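Local coordinates for protein cellobiose 2-epimerase (Caldibacillus thermoamylovorans, PDB 5ZHB) that probably catalyses the reversible 2-epimerization of cellobiose, converting the reducing-end glucose unit of the disaccharide to mannose, at residues A[215-218]-A[219-223]; A[269-272]-A[273-276]; A[316-319]-A[320-323]. One frame throughout, in Å; residues are numbered along the deposited sequence.

Contact 1. Residues A[215-218]-A[219-223]; sequences LFYE and KVFDK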
# COMPACT_ATOMS: atom_id res chain seq x y z
N LEU A 215 10.01 16.32 -2.41
CA LEU A 215 10.98 15.36 -1.91
C LEU A 215 11.10 14.17 -2.87
O LEU A 215 12.21 13.70 -3.13
CB LEU A 215 10.58 14.90 -0.50
CG LEU A 215 10.75 15.89 0.66
CD1 LEU A 215 10.07 15.36 1.90
CD2 LEU A 215 12.20 16.11 0.93
N PHE A 216 9.98 13.65 -3.35
CA PHE A 216 10.05 12.57 -4.33
C PHE A 216 10.84 13.03 -5.56
O PHE A 216 11.76 12.33 -6.00
CB PHE A 216 8.69 12.03 -4.75
CG PHE A 216 8.30 10.84 -3.88
CD1 PHE A 216 8.80 9.58 -4.16
CD2 PHE A 216 7.53 11.03 -2.74
CE1 PHE A 216 8.49 8.50 -3.35
CE2 PHE A 216 7.22 9.95 -1.93
CZ PHE A 216 7.71 8.70 -2.22
N TYR A 217 10.49 14.20 -6.07
CA TYR A 217 11.08 14.70 -7.31
C TYR A 217 12.59 14.94 -7.14
O TYR A 217 13.39 14.38 -7.90
CB TYR A 217 10.37 15.95 -7.83
CG TYR A 217 11.06 16.43 -9.10
CD1 TYR A 217 10.82 15.80 -10.33
CD2 TYR A 217 11.99 17.46 -9.07
CE1 TYR A 217 11.48 16.20 -11.49
CE2 TYR A 217 12.64 17.88 -10.22
CZ TYR A 217 12.38 17.25 -11.43
OH TYR A 217 13.01 17.66 -12.56
N GLU A 218 12.97 15.69 -6.10
CA GLU A 218 14.35 16.12 -5.85
C GLU A 218 15.24 15.06 -5.21
O GLU A 218 16.40 14.92 -5.59
CB GLU A 218 14.42 17.29 -4.87
CG GLU A 218 13.97 18.62 -5.44
CD GLU A 218 14.46 19.79 -4.59
OE1 GLU A 218 15.19 19.61 -3.56
OE2 GLU A 218 14.06 20.91 -4.97
N LYS A 219 14.73 14.33 -4.20
CA LYS A 219 15.57 13.42 -3.43
C LYS A 219 15.44 11.95 -3.87
O LYS A 219 16.43 11.25 -3.97
CB LYS A 219 15.20 13.62 -1.95
CG LYS A 219 15.16 15.07 -1.43
CD LYS A 219 16.52 15.76 -1.50
CE LYS A 219 16.49 17.19 -1.03
NZ LYS A 219 17.86 17.67 -0.87
N VAL A 220 14.20 11.47 -4.07
CA VAL A 220 13.97 10.04 -4.23
C VAL A 220 14.32 9.62 -5.66
O VAL A 220 15.07 8.66 -5.88
CB VAL A 220 12.51 9.67 -3.85
CG1 VAL A 220 12.31 8.16 -3.97
CG2 VAL A 220 12.10 10.18 -2.46
N PHE A 221 13.77 10.36 -6.61
CA PHE A 221 13.86 10.06 -8.04
C PHE A 221 15.22 10.44 -8.59
O PHE A 221 15.62 11.59 -8.46
CB PHE A 221 12.77 10.90 -8.70
CG PHE A 221 12.59 10.83 -10.21
CD1 PHE A 221 12.46 9.61 -10.87
CD2 PHE A 221 12.48 12.01 -10.96
CE1 PHE A 221 12.24 9.57 -12.25
CE2 PHE A 221 12.26 11.95 -12.33
CZ PHE A 221 12.16 10.73 -12.97
N ASP A 222 15.90 9.44 -9.16
CA ASP A 222 17.14 9.61 -9.90
C ASP A 222 16.81 10.08 -11.32
O ASP A 222 16.25 9.34 -12.13
CB ASP A 222 17.91 8.30 -9.90
CG ASP A 222 19.26 8.36 -10.58
OD1 ASP A 222 19.33 8.99 -11.63
OD2 ASP A 222 20.20 7.75 -10.06
N LYS A 223 17.13 11.35 -11.62
CA LYS A 223 16.69 11.95 -12.88
C LYS A 223 17.49 11.41 -14.06
O LYS A 223 17.08 11.63 -15.19
CB LYS A 223 16.70 13.48 -12.84
CG LYS A 223 15.47 14.08 -12.18
CD LYS A 223 15.72 15.38 -11.42
CE LYS A 223 15.71 15.21 -9.92
NZ LYS A 223 16.68 14.26 -9.37

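Contact 2. Residues A[269-272]-A[273-276]; sequences YTQM and VIDI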
# COMPACT_ATOMS: atom_id res chain seq x y z
N TYR A 269 6.76 17.25 -12.44
CA TYR A 269 6.16 16.20 -11.62
C TYR A 269 5.35 15.27 -12.53
O TYR A 269 5.52 14.05 -12.47
CB TYR A 269 5.26 16.80 -10.54
CG TYR A 269 5.97 17.71 -9.54
CD1 TYR A 269 7.32 17.55 -9.25
CD2 TYR A 269 5.28 18.70 -8.85
CE1 TYR A 269 7.97 18.36 -8.34
CE2 TYR A 269 5.91 19.53 -7.94
CZ TYR A 269 7.26 19.36 -7.69
OH TYR A 269 7.96 20.13 -6.81
N THR A 270 4.50 15.88 -13.38
CA THR A 270 3.82 15.14 -14.45
C THR A 270 4.82 14.33 -15.28
O THR A 270 4.63 13.13 -15.52
CB THR A 270 2.98 16.12 -15.27
OG1 THR A 270 1.85 16.40 -14.46
CG2 THR A 270 2.45 15.52 -16.55
N GLN A 271 5.92 14.95 -15.70
CA GLN A 271 6.91 14.24 -16.50
C GLN A 271 7.55 13.11 -15.69
O GLN A 271 7.88 12.07 -16.23
CB GLN A 271 8.02 15.15 -17.03
CG GLN A 271 8.79 14.51 -18.17
CD GLN A 271 7.87 14.21 -19.33
OE1 GLN A 271 7.13 15.10 -19.78
NE2 GLN A 271 7.85 12.97 -19.78
N MET A 272 7.76 13.32 -14.39
CA MET A 272 8.28 12.26 -13.54
C MET A 272 7.32 11.06 -13.57
O MET A 272 7.76 9.95 -13.76
CB MET A 272 8.54 12.73 -12.10
CG MET A 272 8.89 11.59 -11.14
SD MET A 272 9.20 12.22 -9.47
CE MET A 272 7.62 12.96 -9.08
N VAL A 273 6.03 11.29 -13.38
CA VAL A 273 5.04 10.21 -13.37
C VAL A 273 5.18 9.37 -14.64
O VAL A 273 5.20 8.14 -14.60
CB VAL A 273 3.65 10.85 -13.19
CG1 VAL A 273 2.50 9.90 -13.54
CG2 VAL A 273 3.49 11.36 -11.75
N ILE A 274 5.34 10.06 -15.79
CA ILE A 274 5.32 9.40 -17.08
C ILE A 274 6.62 8.64 -17.27
O ILE A 274 6.60 7.48 -17.65
CB ILE A 274 5.02 10.42 -18.19
CG1 ILE A 274 3.62 10.98 -18.05
CG2 ILE A 274 5.22 9.84 -19.59
CD1 ILE A 274 3.41 12.32 -18.75
N ASP A 275 7.75 9.28 -16.93
CA ASP A 275 9.07 8.70 -17.15
C ASP A 275 9.30 7.44 -16.32
O ASP A 275 9.93 6.48 -16.77
CB ASP A 275 10.15 9.76 -16.94
CG ASP A 275 10.17 10.88 -17.99
OD1 ASP A 275 9.47 10.74 -19.02
OD2 ASP A 275 10.85 11.89 -17.75
N ILE A 276 8.81 7.45 -15.07
CA ILE A 276 8.87 6.26 -14.25
C ILE A 276 8.13 5.11 -14.96
O ILE A 276 8.65 4.01 -15.07
CB ILE A 276 8.32 6.52 -12.83
CG1 ILE A 276 9.21 7.49 -12.01
CG2 ILE A 276 8.09 5.22 -12.06
CD1 ILE A 276 8.46 8.12 -10.84

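Contact 3. Residues A[316-319]-A[320-323]; sequences FYNA and YEKT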
# COMPACT_ATOMS: atom_id res chain seq x y z
N PHE A 316 0.58 1.29 -15.14
CA PHE A 316 0.67 1.22 -16.60
C PHE A 316 -0.61 1.73 -17.24
O PHE A 316 -0.53 2.44 -18.25
CB PHE A 316 1.08 -0.17 -17.05
CG PHE A 316 2.53 -0.58 -16.82
CD1 PHE A 316 3.58 0.33 -16.70
CD2 PHE A 316 2.85 -1.93 -16.79
CE1 PHE A 316 4.89 -0.11 -16.51
CE2 PHE A 316 4.17 -2.36 -16.64
CZ PHE A 316 5.17 -1.45 -16.47
N TYR A 317 -1.77 1.43 -16.65
CA TYR A 317 -3.02 1.93 -17.19
C TYR A 317 -3.14 3.45 -17.03
O TYR A 317 -3.65 4.15 -17.92
CB TYR A 317 -4.22 1.18 -16.60
CG TYR A 317 -5.47 1.60 -17.33
CD1 TYR A 317 -5.73 1.18 -18.62
CD2 TYR A 317 -6.36 2.51 -16.75
CE1 TYR A 317 -6.86 1.59 -19.31
CE2 TYR A 317 -7.48 2.94 -17.43
CZ TYR A 317 -7.72 2.49 -18.72
OH TYR A 317 -8.85 2.93 -19.35
N ASN A 318 -2.71 3.98 -15.88
CA ASN A 318 -2.64 5.42 -15.67
C ASN A 318 -1.77 6.06 -16.76
O ASN A 318 -2.16 7.05 -17.37
CB ASN A 318 -2.06 5.75 -14.28
CG ASN A 318 -2.15 7.22 -13.92
OD1 ASN A 318 -3.24 7.77 -13.81
ND2 ASN A 318 -1.01 7.85 -13.69
N ALA A 319 -0.58 5.50 -16.97
CA ALA A 319 0.33 5.96 -17.99
C ALA A 319 -0.31 5.94 -19.38
O ALA A 319 -0.03 6.83 -20.19
CB ALA A 319 1.57 5.12 -17.96
N TYR A 320 -1.11 4.90 -19.65
CA TYR A 320 -1.83 4.80 -20.91
C TYR A 320 -2.79 5.97 -21.05
O TYR A 320 -2.88 6.55 -22.13
CB TYR A 320 -2.59 3.49 -21.06
CG TYR A 320 -3.45 3.40 -22.31
CD1 TYR A 320 -2.87 3.31 -23.57
CD2 TYR A 320 -4.84 3.41 -22.22
CE1 TYR A 320 -3.63 3.24 -24.72
CE2 TYR A 320 -5.62 3.28 -23.36
CZ TYR A 320 -5.01 3.22 -24.61
OH TYR A 320 -5.79 3.10 -25.73
N GLU A 321 -3.50 6.31 -19.95
CA GLU A 321 -4.40 7.45 -19.93
C GLU A 321 -3.66 8.75 -20.28
O GLU A 321 -4.17 9.58 -21.01
CB GLU A 321 -5.18 7.53 -18.60
CG GLU A 321 -6.28 6.49 -18.44
CD GLU A 321 -7.11 6.57 -17.17
OE1 GLU A 321 -6.58 6.31 -16.09
OE2 GLU A 321 -8.32 6.86 -17.23
N LYS A 322 -2.43 8.93 -19.81
CA LYS A 322 -1.72 10.17 -20.05
C LYS A 322 -0.99 10.18 -21.40
O LYS A 322 -0.67 11.25 -21.92
CB LYS A 322 -0.65 10.44 -18.99
CG LYS A 322 -1.16 10.50 -17.57
CD LYS A 322 -0.03 10.81 -16.59
CE LYS A 322 -0.01 12.18 -15.99
NZ LYS A 322 -1.30 12.52 -15.35
N THR A 323 -0.64 9.01 -21.94
CA THR A 323 0.20 8.98 -23.13
C THR A 323 -0.54 8.44 -24.35
O THR A 323 -0.02 8.62 -25.46
CB THR A 323 1.44 8.15 -22.84
OG1 THR A 323 0.98 6.81 -22.68
CG2 THR A 323 2.23 8.68 -21.65

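Contact 1. Residues A[215-218]-A[219-223]
Val220 packs against the ring of Phe216 where helix 203-220 of the (α/α)6 barrel widens into a π-type turn and ends. Starting at CB, the valine lies 3.7 Å from Phe216 CD1. Its CG1 reaches on to Phe216 CE1, while CG2 sits over one face of the ring, shifted toward the rim, in a CH-pi contact with CG2 4.2 Å from the Phe216 centroid. CG1 lies anti to the backbone N (chi1 -178°), which leaves CG2 beside that N and above the ring.

The backbone shows the widening. Leu215 O takes N-H groups from both Lys219 and Val220, and Phe221 N, five residues on, gives a bond of 2.9 Å to Phe216 O. Phe221 is the first residue to leave helical geometry, and its ring turns an edge to Tyr217 O. Phe216 is backed by Met183, His186 and Leu187 of helix 183-199, whereas Tyr217 and Phe221 lean on helix 267-283.

Beyond the helix end the side chain of Lys223 folds back and crosses that of Tyr217 at roughly a right angle. Lys223 CD stands 3.7 Å from Tyr217 OH, and CE lies over one face of that ring, toward its rim. Bends at three torsions bring the amine round, and Lys223 NZ ends in a 3.0 Å hydrogen bond to Phe221 O.

Contact 2. Residues A[269-272]-A[273-276]
Gln271 folds its side chain over the carboxylate of Asp275, one turn further along the helix. Its CG comes within 3.4 Å of Asp275 OD2, and the amide beyond it gives a hydrogen bond of 2.9 Å from Gln271 NE2 to Asp275 OD1. The bond is nearly straight (165° at the hydrogen), and the acceptor lies in the plane of the amide. At the other end the geometry differs: NE2 approaches OD1 from above the carboxylate, 40° out of its plane. The bend at chi2 (61°) turns the amide back toward the aspartate instead of letting it run on outward. Gln271 O lies over the flat side of the Asp275 carboxylate, 3.1 Å from Asp275 CG, and also receives the backbone N-H of Asp275. Gln271 O and the two carboxylate oxygens are all acceptors, and the N-H groups of Gln271 NE2 and Asp275 N may offset their closeness. Lys226 also touches the Asp275 side chain.

All this belongs to helix 267-283, one of the helices of the (α/α)6 barrel, and the regular bonds from Val273 N to Tyr269 O and from Ile276 N to Met272 O continue through the contact. On the buried side, Met272 and Ile276 lie side by side and point the same way. Met272 CG meets Ile276 CD1 at 3.5 Å, a tight approach between an extended methionine stem and the end of the isoleucine, while the chain bends only at chi3, which sets the terminal CE. Phe221 touches both residues from the loop that follows helix 203-220. Along another flank Thr270 and Ile274 also run side by side, with Thr270 CG2 4.0 Å from Ile274 CD1. That isoleucine branch passes close to the backbone as well, with CD1 3.5 Å from Thr270 O.

Contact 3. Residues A[316-319]-A[320-323]
The ring of Tyr317 is approached obliquely by two flat groups, the ring of Tyr320 near its CE1 and the carboxylate of Glu321 near its CE2. Tyr320 CD2 lies 4.0 Å from Tyr317 CE1, and the two tyrosine side chains cross at a slant rather than stacking. Glu321 brings its CD to 3.7 Å from Tyr317 CE2, its carboxylate plane turned 34° against the tyrosine ring. The extended glutamate chain brings this group to the CE2 corner of the ring, and its CG also touches CE2. The ring of Phe384 meets Tyr317 from helix 375-387. The carboxylate has a stronger partner there too, since Glu321 OE1 makes a salt bridge to Arg387, which also holds Asn318 OD1. Tyr320 OH is hydrogen-bonded to Glu326.

These residues form the last turns of helix 306-323, another helix of the (α/α)6 barrel, and the helix ends on Thr323. Ala319 O is gripped there by both polar groups of that threonine: Thr323 N at 2.9 Å and Thr323 OG1 at 2.7 Å, which approach from opposite faces of the carbonyl plane. The hydroxyl comes in 37° above the plane. OG1 occupies the position between the backbone N and carbonyl carbon (chi1 68°), and from there it turns back to the carbonyl one turn earlier. As OG1 donates to Ala319 O, it also accepts the N-H of Asp325, which joins the end of the helix to the turn before helix 326-343. Lys322 N contributes a further, weak bond to Ala319 O beside its regular one to Asn318 O, at 3.1 Å. The amine of Lys322 forms a salt bridge with Asp256, and Asn318 ND2 is hydrogen-bonded to the same Asp256 OD2.

From the N terminus the three contacts come in series, each local to one helix, so none closes a long loop and none nests in or crosses another. Contact 1 ends helix 203-220, contact 2 lies within helix 267-283, and contact 3 ends helix 306-323. Contact 2 sits between the others, its centre about 11 Å from each. Tyr217 CB meets Tyr269 CE1 at 3.5 Å, joining the first two helices, and Ile274 CG2 reaches Thr323 CG2 at 3.8 Å, joining the second to the third. Contacts 1 and 3 do not touch; their nearest atoms are about 13 Å apart, and helix 267-283 links them.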